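Local structure of 182aa long hypothetical protein (Pyrococcus horikoshii, 2GAN) at residues K8-V13 with D67-Y72; R23-T28 with N48-V53; N29-A34 with P148-Y153; K59-Q64 with L108-V113. The protein is of unknown function but probably acts as a GNAT-family acetyltransferase, moving an acetyl group from acetyl-coenzyme A to an acceptor not yet identified. All coordinates share one frame; numbering follows the deposited sequence.

Interaction 1. Residues K8-V13 with D67-Y72; sequences KNPSTV and DELYTY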
# COMPACT_ATOMS: atom_id res chain seq x y z
N LYS A 8 15.55 -22.60 -15.67
CA LYS A 8 16.71 -22.60 -16.57
C LYS A 8 16.59 -21.54 -17.67
O LYS A 8 17.52 -20.76 -17.89
CB LYS A 8 16.87 -23.99 -17.22
CG LYS A 8 18.14 -24.15 -18.05
CD LYS A 8 18.32 -25.58 -18.54
CE LYS A 8 19.59 -25.73 -19.38
NZ LYS A 8 19.75 -27.10 -19.96
N ASN A 9 15.45 -21.50 -18.34
CA ASN A 9 15.24 -20.53 -19.40
C ASN A 9 13.96 -19.73 -19.13
O ASN A 9 12.89 -20.04 -19.65
CB ASN A 9 15.17 -21.26 -20.75
CG ASN A 9 16.51 -21.90 -21.13
OD1 ASN A 9 17.45 -21.20 -21.52
ND2 ASN A 9 16.61 -23.22 -20.99
N PRO A 10 14.08 -18.68 -18.30
CA PRO A 10 12.97 -17.82 -17.91
C PRO A 10 11.92 -17.55 -18.99
O PRO A 10 10.74 -17.44 -18.69
CB PRO A 10 13.67 -16.55 -17.43
CG PRO A 10 14.92 -17.12 -16.79
CD PRO A 10 15.36 -18.11 -17.84
N SER A 11 12.34 -17.45 -20.25
CA SER A 11 11.37 -17.16 -21.30
C SER A 11 10.35 -18.28 -21.54
O SER A 11 9.26 -18.02 -22.03
CB SER A 11 12.10 -16.83 -22.62
OG SER A 11 12.70 -18.00 -23.16
N THR A 12 10.68 -19.51 -21.16
CA THR A 12 9.77 -20.63 -21.37
C THR A 12 8.54 -20.68 -20.46
O THR A 12 7.68 -21.54 -20.62
CB THR A 12 10.51 -22.00 -21.26
OG1 THR A 12 11.11 -22.13 -19.96
CG2 THR A 12 11.59 -22.10 -22.33
N VAL A 13 8.44 -19.76 -19.50
CA VAL A 13 7.27 -19.75 -18.62
C VAL A 13 6.51 -18.43 -18.72
O VAL A 13 5.71 -18.09 -17.85
CB VAL A 13 7.65 -20.00 -17.15
CG1 VAL A 13 8.18 -21.41 -16.98
CG2 VAL A 13 8.69 -18.99 -16.69
N ASP A 67 18.81 -12.18 -14.59
CA ASP A 67 20.01 -13.02 -14.67
C ASP A 67 19.68 -14.40 -14.08
O ASP A 67 20.27 -15.41 -14.47
CB ASP A 67 21.18 -12.37 -13.93
CG ASP A 67 21.70 -11.12 -14.63
OD1 ASP A 67 21.93 -11.16 -15.86
OD2 ASP A 67 21.88 -10.08 -13.96
N GLU A 68 18.74 -14.41 -13.14
CA GLU A 68 18.27 -15.63 -12.50
C GLU A 68 16.81 -15.44 -12.09
O GLU A 68 16.46 -14.43 -11.48
CB GLU A 68 19.11 -15.97 -11.27
CG GLU A 68 20.56 -16.24 -11.59
CD GLU A 68 21.36 -16.73 -10.40
OE1 GLU A 68 22.57 -16.98 -10.57
OE2 GLU A 68 20.79 -16.88 -9.29
N LEU A 69 15.97 -16.40 -12.45
CA LEU A 69 14.55 -16.35 -12.10
C LEU A 69 14.21 -17.54 -11.22
O LEU A 69 14.47 -18.69 -11.57
CB LEU A 69 13.68 -16.40 -13.36
CG LEU A 69 12.17 -16.59 -13.09
CD1 LEU A 69 11.66 -15.40 -12.28
CD2 LEU A 69 11.40 -16.71 -14.40
N TYR A 70 13.61 -17.27 -10.07
CA TYR A 70 13.23 -18.32 -9.16
C TYR A 70 11.73 -18.30 -8.97
O TYR A 70 11.09 -17.25 -9.05
CB TYR A 70 13.95 -18.13 -7.82
CG TYR A 70 15.44 -18.38 -7.92
CD1 TYR A 70 15.95 -19.67 -7.90
CD2 TYR A 70 16.34 -17.32 -8.05
CE1 TYR A 70 17.33 -19.91 -8.00
CE2 TYR A 70 17.71 -17.54 -8.15
CZ TYR A 70 18.20 -18.84 -8.13
OH TYR A 70 19.56 -19.06 -8.23
N THR A 71 11.14 -19.47 -8.76
CA THR A 71 9.71 -19.54 -8.56
C THR A 71 9.41 -20.53 -7.47
O THR A 71 10.21 -21.42 -7.20
CB THR A 71 8.97 -20.07 -9.81
OG1 THR A 71 9.37 -21.43 -10.04
CG2 THR A 71 9.28 -19.23 -11.03
N TYR A 72 8.27 -20.36 -6.83
CA TYR A 72 7.86 -21.31 -5.82
C TYR A 72 6.79 -22.08 -6.56
O TYR A 72 5.84 -21.49 -7.08
CB TYR A 72 7.30 -20.62 -4.58
CG TYR A 72 7.08 -21.58 -3.43
CD1 TYR A 72 5.91 -22.33 -3.32
CD2 TYR A 72 8.07 -21.77 -2.45
CE1 TYR A 72 5.72 -23.23 -2.27
CE2 TYR A 72 7.90 -22.67 -1.41
CZ TYR A 72 6.72 -23.40 -1.32
OH TYR A 72 6.55 -24.29 -0.29
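Pro10 lies flank-on against Leu69, and this small apolar patch is the tight part of the contact. The ring's CG atom comes to 3.7 Å from Leu69 CB, and Pro10 CB stands 3.8 Å from Leu69 CD2. The side chains run past one another head to tail, so that several carbons share the touch. Leu69 carries CG opposite its backbone N (chi1 170°), which brings CD2 alongside the proline. Val13 meets the same methyl more loosely, with its CG2 4.2 Å from Leu69 CD2.

The outer side of the loop and its short 3-10 turn belongs to the solvent, where Lys8, Asn9, Ser11 and Thr12 are exposed. Here the turn is tied to itself: Asn9 O accepts from Thr12 N at 2.7 Å and from Thr12 OG1 at 2.8 Å, the two donors arriving from opposite faces of the carbonyl plane. The strand keeps its own polar group apart, Tyr70 OH donating to Glu68 OE2, while Glu68 also pairs with Arg134. Leu69 is backbone-bonded to Ile7, just before the loop that leads from strand 2-6 into helix 14-27, but between these two segments the contact is purely apolar, an adhesion set by shape and not by bond direction.

Interaction 2. Residues R23-T28 with N48-V53; sequences RIYRST and NGFREV. Unlike the reference sequence in segment 48-53: Asn48 (reference Asp).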
# COMPACT_ATOMS: atom_id res chain seq x y z
N ARG A 23 -3.75 -11.98 -12.62
CA ARG A 23 -4.57 -12.27 -11.46
C ARG A 23 -4.18 -11.33 -10.33
O ARG A 23 -5.02 -10.89 -9.54
CB ARG A 23 -4.42 -13.76 -11.07
CG ARG A 23 -5.09 -14.70 -12.08
CD ARG A 23 -4.88 -16.19 -11.78
NE ARG A 23 -5.32 -16.53 -10.43
CZ ARG A 23 -4.50 -16.85 -9.44
NH1 ARG A 23 -3.19 -16.89 -9.63
NH2 ARG A 23 -4.99 -17.11 -8.23
N ILE A 24 -2.90 -10.98 -10.26
CA ILE A 24 -2.43 -10.05 -9.24
C ILE A 24 -2.93 -8.64 -9.56
O ILE A 24 -3.33 -7.89 -8.67
CB ILE A 24 -0.91 -10.06 -9.16
CG1 ILE A 24 -0.45 -11.42 -8.61
CG2 ILE A 24 -0.40 -8.92 -8.29
CD1 ILE A 24 1.00 -11.72 -8.84
N TYR A 25 -2.90 -8.29 -10.84
CA TYR A 25 -3.35 -6.98 -11.30
C TYR A 25 -4.83 -6.81 -10.95
O TYR A 25 -5.27 -5.72 -10.59
CB TYR A 25 -3.16 -6.86 -12.81
CG TYR A 25 -3.45 -5.49 -13.40
CD1 TYR A 25 -4.58 -5.27 -14.19
CD2 TYR A 25 -2.54 -4.44 -13.22
CE1 TYR A 25 -4.80 -4.03 -14.79
CE2 TYR A 25 -2.75 -3.20 -13.82
CZ TYR A 25 -3.88 -3.00 -14.61
OH TYR A 25 -4.04 -1.79 -15.25
N ARG A 26 -5.59 -7.89 -11.06
CA ARG A 26 -7.01 -7.85 -10.76
C ARG A 26 -7.23 -7.86 -9.24
O ARG A 26 -7.99 -7.04 -8.71
CB ARG A 26 -7.71 -9.04 -11.41
CG ARG A 26 -9.24 -9.07 -11.28
CD ARG A 26 -9.78 -10.29 -12.01
NE ARG A 26 -9.28 -11.54 -11.44
CZ ARG A 26 -9.35 -12.73 -12.03
NH1 ARG A 26 -9.91 -12.85 -13.23
NH2 ARG A 26 -8.88 -13.81 -11.43
N SER A 27 -6.57 -8.76 -8.54
CA SER A 27 -6.75 -8.83 -7.09
C SER A 27 -6.38 -7.52 -6.39
O SER A 27 -7.01 -7.15 -5.41
CB SER A 27 -5.93 -9.98 -6.50
OG SER A 27 -4.55 -9.70 -6.56
N THR A 28 -5.37 -6.83 -6.91
CA THR A 28 -4.92 -5.55 -6.33
C THR A 28 -5.60 -4.35 -6.98
O THR A 28 -5.22 -3.20 -6.74
CB THR A 28 -3.40 -5.36 -6.48
OG1 THR A 28 -3.06 -5.28 -7.88
CG2 THR A 28 -2.64 -6.52 -5.84
N ASN A 48 -7.07 -8.94 -21.79
CA ASN A 48 -6.54 -8.55 -23.10
C ASN A 48 -5.81 -7.21 -23.02
O ASN A 48 -4.72 -7.06 -23.56
CB ASN A 48 -7.67 -8.46 -24.14
CG ASN A 48 -8.42 -9.77 -24.30
OD1 ASN A 48 -7.82 -10.85 -24.38
ND2 ASN A 48 -9.75 -9.69 -24.38
N GLY A 49 -6.42 -6.24 -22.34
CA GLY A 49 -5.78 -4.94 -22.22
C GLY A 49 -4.51 -5.03 -21.40
O GLY A 49 -3.52 -4.35 -21.70
N PHE A 50 -4.51 -5.87 -20.37
CA PHE A 50 -3.34 -6.03 -19.52
C PHE A 50 -2.21 -6.62 -20.34
O PHE A 50 -1.12 -6.07 -20.39
CB PHE A 50 -3.64 -6.96 -18.35
CG PHE A 50 -2.46 -7.21 -17.46
CD1 PHE A 50 -2.06 -6.27 -16.52
CD2 PHE A 50 -1.73 -8.39 -17.57
CE1 PHE A 50 -0.95 -6.50 -15.69
CE2 PHE A 50 -0.61 -8.63 -16.75
CZ PHE A 50 -0.23 -7.69 -15.81
N ARG A 51 -2.49 -7.74 -20.99
CA ARG A 51 -1.48 -8.42 -21.80
C ARG A 51 -0.86 -7.52 -22.85
O ARG A 51 0.36 -7.43 -22.97
CB ARG A 51 -2.09 -9.64 -22.50
CG ARG A 51 -1.06 -10.52 -23.18
CD ARG A 51 -1.68 -11.78 -23.75
NE ARG A 51 -1.99 -11.64 -25.17
CZ ARG A 51 -1.07 -11.55 -26.12
NH1 ARG A 51 0.22 -11.57 -25.80
NH2 ARG A 51 -1.43 -11.43 -27.39
N GLU A 52 -1.71 -6.83 -23.61
CA GLU A 52 -1.26 -5.95 -24.66
C GLU A 52 -0.25 -4.91 -24.20
O GLU A 52 0.63 -4.52 -24.96
CB GLU A 52 -2.45 -5.23 -25.28
CG GLU A 52 -2.09 -4.46 -26.53
CD GLU A 52 -3.26 -3.69 -27.09
OE1 GLU A 52 -4.36 -4.28 -27.20
OE2 GLU A 52 -3.08 -2.49 -27.42
N VAL A 53 -0.38 -4.47 -22.96
CA VAL A 53 0.51 -3.45 -22.46
C VAL A 53 1.60 -3.95 -21.50
O VAL A 53 2.48 -3.19 -21.12
CB VAL A 53 -0.31 -2.33 -21.79
CG1 VAL A 53 -0.73 -2.76 -20.39
CG2 VAL A 53 0.47 -1.05 -21.78
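Tyr25 and Phe50 form a buried aromatic contact between helix 14-27 and helix 47-65, and these two residues make all of the contact between the segments. Their ring centroids are 4.8 Å apart and their planes make 44°, an oblique pairing that is neither a stack nor a T. Phe50 brings its CD1 and CE1 atoms over one face of the Tyr25 ring, off centre toward the rim: Phe50 CD1 lies 3.5 Å from Tyr25 CG, and Phe50 CE1 is 3.6 Å from Tyr25 CB. In both residues CG stands opposite the backbone N (chi1 -173° in Tyr25, 178° in Phe50), so each ring reaches out from its helix into the space between them. The tyrosine is fixed at its far end as well, through a hydrogen bond of its OH with Pro42 O, and Phe50 stacks in turn on Tyr54. With a serine in place of Tyr25, Phe50 would probably lose the flat surface it rests on, and Pro42 O its hydroxyl partner. Just beyond the helix, Thr28 OG1 donates to Ile24 O at 2.7 Å. A pair of helices packed together between the first two strands is characteristic of the GNAT fold.

Interaction 3. Residues N29-A34 with P148-Y153; sequences NGKYPA and PNLEAY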
# COMPACT_ATOMS: atom_id res chain seq x y z
N ASN A 29 -6.58 -4.61 -7.83
CA ASN A 29 -7.30 -3.55 -8.53
C ASN A 29 -6.39 -2.61 -9.32
O ASN A 29 -6.47 -1.39 -9.19
CB ASN A 29 -8.12 -2.74 -7.53
CG ASN A 29 -9.29 -2.02 -8.19
OD1 ASN A 29 -9.11 -1.07 -8.95
ND2 ASN A 29 -10.49 -2.50 -7.91
N GLY A 30 -5.53 -3.20 -10.15
CA GLY A 30 -4.63 -2.41 -10.98
C GLY A 30 -3.39 -1.85 -10.29
O GLY A 30 -2.63 -1.10 -10.91
N LYS A 31 -3.18 -2.21 -9.04
CA LYS A 31 -2.04 -1.71 -8.29
C LYS A 31 -0.71 -2.33 -8.72
O LYS A 31 0.25 -1.62 -8.99
CB LYS A 31 -2.25 -1.97 -6.80
CG LYS A 31 -1.50 -1.03 -5.89
CD LYS A 31 -2.46 -0.35 -4.93
CE LYS A 31 -3.07 -1.34 -3.97
NZ LYS A 31 -4.21 -0.76 -3.20
N TYR A 32 -0.68 -3.65 -8.78
CA TYR A 32 0.53 -4.38 -9.16
C TYR A 32 0.22 -5.41 -10.23
O TYR A 32 -0.89 -5.93 -10.31
CB TYR A 32 1.10 -5.10 -7.94
CG TYR A 32 1.32 -4.21 -6.73
CD1 TYR A 32 2.36 -3.29 -6.70
CD2 TYR A 32 0.49 -4.29 -5.61
CE1 TYR A 32 2.58 -2.47 -5.60
CE2 TYR A 32 0.69 -3.48 -4.50
CZ TYR A 32 1.74 -2.57 -4.50
OH TYR A 32 1.94 -1.75 -3.42
N PRO A 33 1.20 -5.71 -11.10
CA PRO A 33 2.55 -5.14 -11.10
C PRO A 33 2.57 -3.72 -11.67
O PRO A 33 1.63 -3.32 -12.36
CB PRO A 33 3.34 -6.12 -11.96
CG PRO A 33 2.31 -6.61 -12.93
CD PRO A 33 1.11 -6.84 -12.04
N ALA A 34 3.62 -2.97 -11.36
CA ALA A 34 3.74 -1.58 -11.82
C ALA A 34 3.81 -1.46 -13.33
O ALA A 34 4.42 -2.29 -14.00
CB ALA A 34 4.98 -0.94 -11.19
N PRO A 148 6.02 4.49 -3.75
CA PRO A 148 5.12 5.01 -2.72
C PRO A 148 3.73 5.46 -3.17
O PRO A 148 2.78 5.39 -2.40
CB PRO A 148 5.94 6.13 -2.06
CG PRO A 148 6.82 6.60 -3.16
CD PRO A 148 7.24 5.32 -3.85
N ASN A 149 3.59 5.91 -4.41
CA ASN A 149 2.29 6.36 -4.87
C ASN A 149 1.30 5.20 -4.95
O ASN A 149 0.13 5.38 -5.27
CB ASN A 149 2.39 7.04 -6.25
CG ASN A 149 2.37 6.05 -7.40
OD1 ASN A 149 3.38 5.42 -7.70
ND2 ASN A 149 1.21 5.90 -8.03
N LEU A 150 1.77 3.99 -4.64
CA LEU A 150 0.91 2.82 -4.67
C LEU A 150 0.35 2.49 -3.29
O LEU A 150 -0.37 1.50 -3.12
CB LEU A 150 1.67 1.63 -5.25
CG LEU A 150 2.10 1.90 -6.70
CD1 LEU A 150 2.81 0.67 -7.26
CD2 LEU A 150 0.87 2.23 -7.57
N GLU A 151 0.70 3.31 -2.30
CA GLU A 151 0.20 3.10 -0.95
C GLU A 151 -1.32 3.07 -1.07
O GLU A 151 -1.91 3.89 -1.77
CB GLU A 151 0.64 4.25 -0.04
CG GLU A 151 0.22 4.12 1.43
CD GLU A 151 -1.19 4.62 1.70
OE1 GLU A 151 -1.62 5.61 1.06
OE2 GLU A 151 -1.87 4.04 2.57
N ALA A 152 -1.94 2.11 -0.38
CA ALA A 152 -3.39 1.91 -0.44
C ALA A 152 -4.29 3.14 -0.39
O ALA A 152 -5.12 3.34 -1.28
CB ALA A 152 -3.81 0.93 0.65
N TYR A 153 -4.16 3.97 0.64
CA TYR A 153 -5.02 5.14 0.74
C TYR A 153 -4.78 6.16 -0.36
O TYR A 153 -5.72 6.64 -0.98
CB TYR A 153 -4.88 5.81 2.10
CG TYR A 153 -5.71 5.14 3.17
CD1 TYR A 153 -5.21 4.07 3.91
CD2 TYR A 153 -7.03 5.54 3.40
CE1 TYR A 153 -5.99 3.42 4.86
CE2 TYR A 153 -7.83 4.90 4.34
CZ TYR A 153 -7.30 3.84 5.07
OH TYR A 153 -8.08 3.18 5.99
O HOH W 1 0.51 -0.78 -1.50
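Lys31 and Tyr32 close over Leu150, and the loop that carries them begins by ending a helix. Asn29, with positive phi, is the C-prime residue of a Schellman motif whose bonds run from Gly30 N to Tyr25 O and from Asn29 N to Arg26 O. Lys31 follows, and bends at chi2 (125°) and chi3 (66°) so that its aliphatic part runs across the backbone of Leu150: CD is 3.3 Å from Leu150 O, and NZ lies 3.9 Å from Ala152 CA. Its CG also sits over one face of the Tyr32 ring. Were Lys31 an alanine, the aliphatic cover from CG to CE would be gone, and a gap would probably open beside that face of Tyr32 and leave Leu150 O less covered.

Tyr32 comes next and meets the leucine obliquely, its CE1 3.6 Å from Leu150 CD1. A water donates to Tyr32 OH at 2.6 Å and to Leu150 O at 2.9 Å, bridging the segments. The ring also meets Tyr153 of the second subunit edge-to-face. A cis peptide bond then leads into Pro33, which packs on Phe50 of helix 47-65.

On the opposing segment Glu151 is the N-cap of helix 152-158, its OE2 accepting from Tyr153 N at 3.0 Å. Apolar contact thus positions the loop and one water links its tyrosine to Leu150 O, while the hydroxyl is also hydrogen-bonded to Glu151 of the second subunit, so that one tyrosine takes part in both the local packing and the subunit interface.

Interaction 4. Residues K59-Q64 with L108-V113; sequences KFRLSQ and LIEFFV. With SO4 (sulfate ion), chain D.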
# COMPACT_ATOMS: atom_id res chain seq x y z
N LYS A 59 8.34 -10.02 -21.73
CA LYS A 59 9.15 -10.72 -22.72
C LYS A 59 10.60 -10.23 -22.62
O LYS A 59 11.53 -11.04 -22.55
CB LYS A 59 8.62 -10.48 -24.14
CG LYS A 59 9.25 -11.37 -25.19
CD LYS A 59 8.55 -11.23 -26.54
CE LYS A 59 9.16 -12.18 -27.57
NZ LYS A 59 8.47 -12.09 -28.90
N PHE A 60 10.77 -8.91 -22.59
CA PHE A 60 12.10 -8.33 -22.48
C PHE A 60 12.83 -8.72 -21.20
O PHE A 60 13.99 -9.11 -21.25
CB PHE A 60 12.03 -6.81 -22.59
CG PHE A 60 13.28 -6.11 -22.09
CD1 PHE A 60 13.32 -5.55 -20.81
CD2 PHE A 60 14.41 -6.03 -22.90
CE1 PHE A 60 14.48 -4.93 -20.34
CE2 PHE A 60 15.58 -5.41 -22.45
CZ PHE A 60 15.61 -4.86 -21.16
N ARG A 61 12.16 -8.60 -20.06
CA ARG A 61 12.80 -8.92 -18.79
C ARG A 61 13.25 -10.37 -18.69
O ARG A 61 14.33 -10.66 -18.19
CB ARG A 61 11.86 -8.61 -17.63
CG ARG A 61 11.39 -7.19 -17.57
CD ARG A 61 10.54 -7.01 -16.34
NE ARG A 61 11.21 -6.25 -15.30
CZ ARG A 61 10.77 -6.17 -14.05
NH1 ARG A 61 9.65 -6.79 -13.70
NH2 ARG A 61 11.42 -5.44 -13.16
N LEU A 62 12.38 -11.27 -19.14
CA LEU A 62 12.66 -12.69 -19.12
C LEU A 62 13.84 -13.02 -20.02
O LEU A 62 14.64 -13.89 -19.70
CB LEU A 62 11.42 -13.46 -19.57
CG LEU A 62 10.49 -14.23 -18.61
CD1 LEU A 62 10.69 -13.84 -17.15
CD2 LEU A 62 9.06 -14.00 -19.06
N SER A 63 13.96 -12.32 -21.15
CA SER A 63 15.05 -12.57 -22.09
C SER A 63 16.39 -11.92 -21.77
O SER A 63 17.44 -12.55 -21.86
CB SER A 63 14.64 -12.12 -23.50
OG SER A 63 13.54 -12.88 -23.97
N GLN A 64 16.36 -10.65 -21.39
CA GLN A 64 17.59 -9.91 -21.11
C GLN A 64 17.82 -9.51 -19.65
O GLN A 64 18.80 -9.92 -19.04
CB GLN A 64 17.62 -8.65 -21.96
CG GLN A 64 17.22 -8.88 -23.39
CD GLN A 64 18.27 -9.65 -24.17
OE1 GLN A 64 17.96 -10.34 -25.14
NE2 GLN A 64 19.52 -9.52 -23.75
N LEU A 108 20.37 -6.73 -7.49
CA LEU A 108 18.97 -6.32 -7.59
C LEU A 108 17.96 -7.45 -7.45
O LEU A 108 18.11 -8.51 -8.06
CB LEU A 108 18.74 -5.62 -8.93
CG LEU A 108 19.08 -4.15 -9.13
CD1 LEU A 108 20.21 -3.71 -8.25
CD2 LEU A 108 19.38 -3.91 -10.60
N ILE A 109 16.94 -7.22 -6.63
CA ILE A 109 15.86 -8.18 -6.45
C ILE A 109 14.62 -7.51 -7.00
O ILE A 109 14.38 -6.34 -6.74
CB ILE A 109 15.63 -8.51 -4.96
CG1 ILE A 109 16.75 -9.45 -4.46
CG2 ILE A 109 14.24 -9.13 -4.76
CD1 ILE A 109 16.72 -9.73 -2.97
N GLU A 110 13.83 -8.25 -7.78
CA GLU A 110 12.61 -7.71 -8.35
C GLU A 110 11.71 -8.85 -8.79
O GLU A 110 12.03 -10.03 -8.55
CB GLU A 110 12.93 -6.77 -9.53
CG GLU A 110 13.75 -7.38 -10.67
CD GLU A 110 14.33 -6.32 -11.63
OE1 GLU A 110 14.69 -6.68 -12.77
OE2 GLU A 110 14.45 -5.14 -11.25
N PHE A 111 10.57 -8.52 -9.39
CA PHE A 111 9.65 -9.55 -9.85
C PHE A 111 9.31 -10.49 -8.69
O PHE A 111 9.24 -11.71 -8.86
CB PHE A 111 10.32 -10.33 -10.99
CG PHE A 111 9.36 -11.01 -11.91
CD1 PHE A 111 9.33 -12.39 -12.00
CD2 PHE A 111 8.54 -10.26 -12.75
CE1 PHE A 111 8.50 -13.03 -12.92
CE2 PHE A 111 7.71 -10.88 -13.68
CZ PHE A 111 7.69 -12.27 -13.77
N PHE A 112 9.13 -9.90 -7.51
CA PHE A 112 8.82 -10.63 -6.28
C PHE A 112 7.32 -10.59 -6.02
O PHE A 112 6.79 -9.55 -5.64
CB PHE A 112 9.53 -9.97 -5.10
CG PHE A 112 9.22 -10.59 -3.75
CD1 PHE A 112 9.19 -9.81 -2.60
CD2 PHE A 112 9.00 -11.96 -3.63
CE1 PHE A 112 8.94 -10.37 -1.35
CE2 PHE A 112 8.75 -12.53 -2.37
CZ PHE A 112 8.72 -11.73 -1.23
N VAL A 113 6.64 -11.71 -6.21
CA VAL A 113 5.22 -11.72 -5.98
C VAL A 113 4.76 -13.06 -5.45
O VAL A 113 5.51 -14.03 -5.44
CB VAL A 113 4.45 -11.39 -7.28
CG1 VAL A 113 4.11 -12.68 -8.02
CG2 VAL A 113 3.22 -10.59 -6.95
S SO4 D . 9.10 -5.26 -10.42
O1 SO4 D . 7.98 -5.89 -9.69
O2 SO4 D . 9.91 -4.44 -9.50
O3 SO4 D . 8.54 -4.40 -11.48
O4 SO4 D . 9.95 -6.30 -11.02
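The guanidinium of Arg61 takes a sulfate oxygen, O4, at its edge and in its plane, while the carboxylate of Glu110 and the ring of Phe111 approach it obliquely. Arg61 rises from helix 47-65 toward strand 106-114, the fourth strand of the sheet, antiparallel to 78-85 and parallel to 141-146, as in the GNAT fold. Both terminal nitrogens grip the anion: Arg61 NH1 and Arg61 NH2 each donate to O4 at 2.7 Å, with N-H...O angles near 140°, since one oxygen shared by two N-H groups cannot lie straight ahead of both.

Glu110 reaches in from the strand to meet the arginine, its plane turned 42° from the guanidinium. The pair is a salt bridge, with Arg61 NH2 3.5 Å from Glu110 OE1, but that oxygen lies well out of the guanidinium plane and no N-H points at it; charge alone joins them. Beyond CG the glutamate is extended, which carries the carboxylate out to the arginine. Arg61 also has a long, weak ion pair with Glu65. Phe111 contributes CD2, 3.8 Å from Arg61 NH1, and its ring meets that of Phe66.

The sulfate probably comes from the crystallisation liquor. In GNAT enzymes a bulge in this strand presents a backbone N-H to the acetyl carbonyl of the cofactor, and the positive phi of Phe111 (54°) is consistent with such an irregularity, which would place the anion near the probable acetyl site. Phe111 N gives O4 its third hydrogen bond, at 2.8 Å.

Interactions 1 and 4 are close neighbours, their centres 9 Å apart: Leu69 CD1 packs on Phe111 CD1 at 3.8 Å, so the apolar seat of the first turn continues into the strand that binds the sulfate. Interactions 2 and 3 interleave along the chain, with centres 13 Å apart, and Phe50 CZ touches Pro33 CG at 4.0 Å. Helix 47-65 serves both interaction 2 and interaction 4, whose centres are 17 Å apart. Interactions 1 and 3 lie on opposite sides of the chain's centre, about 25 Å between centres. Interactions 3 and 4 both reach the second subunit, where Phe112 O accepts a hydrogen bond from Tyr153 OH of the second subunit; dimer contacts therefore approach the probable active-site strand.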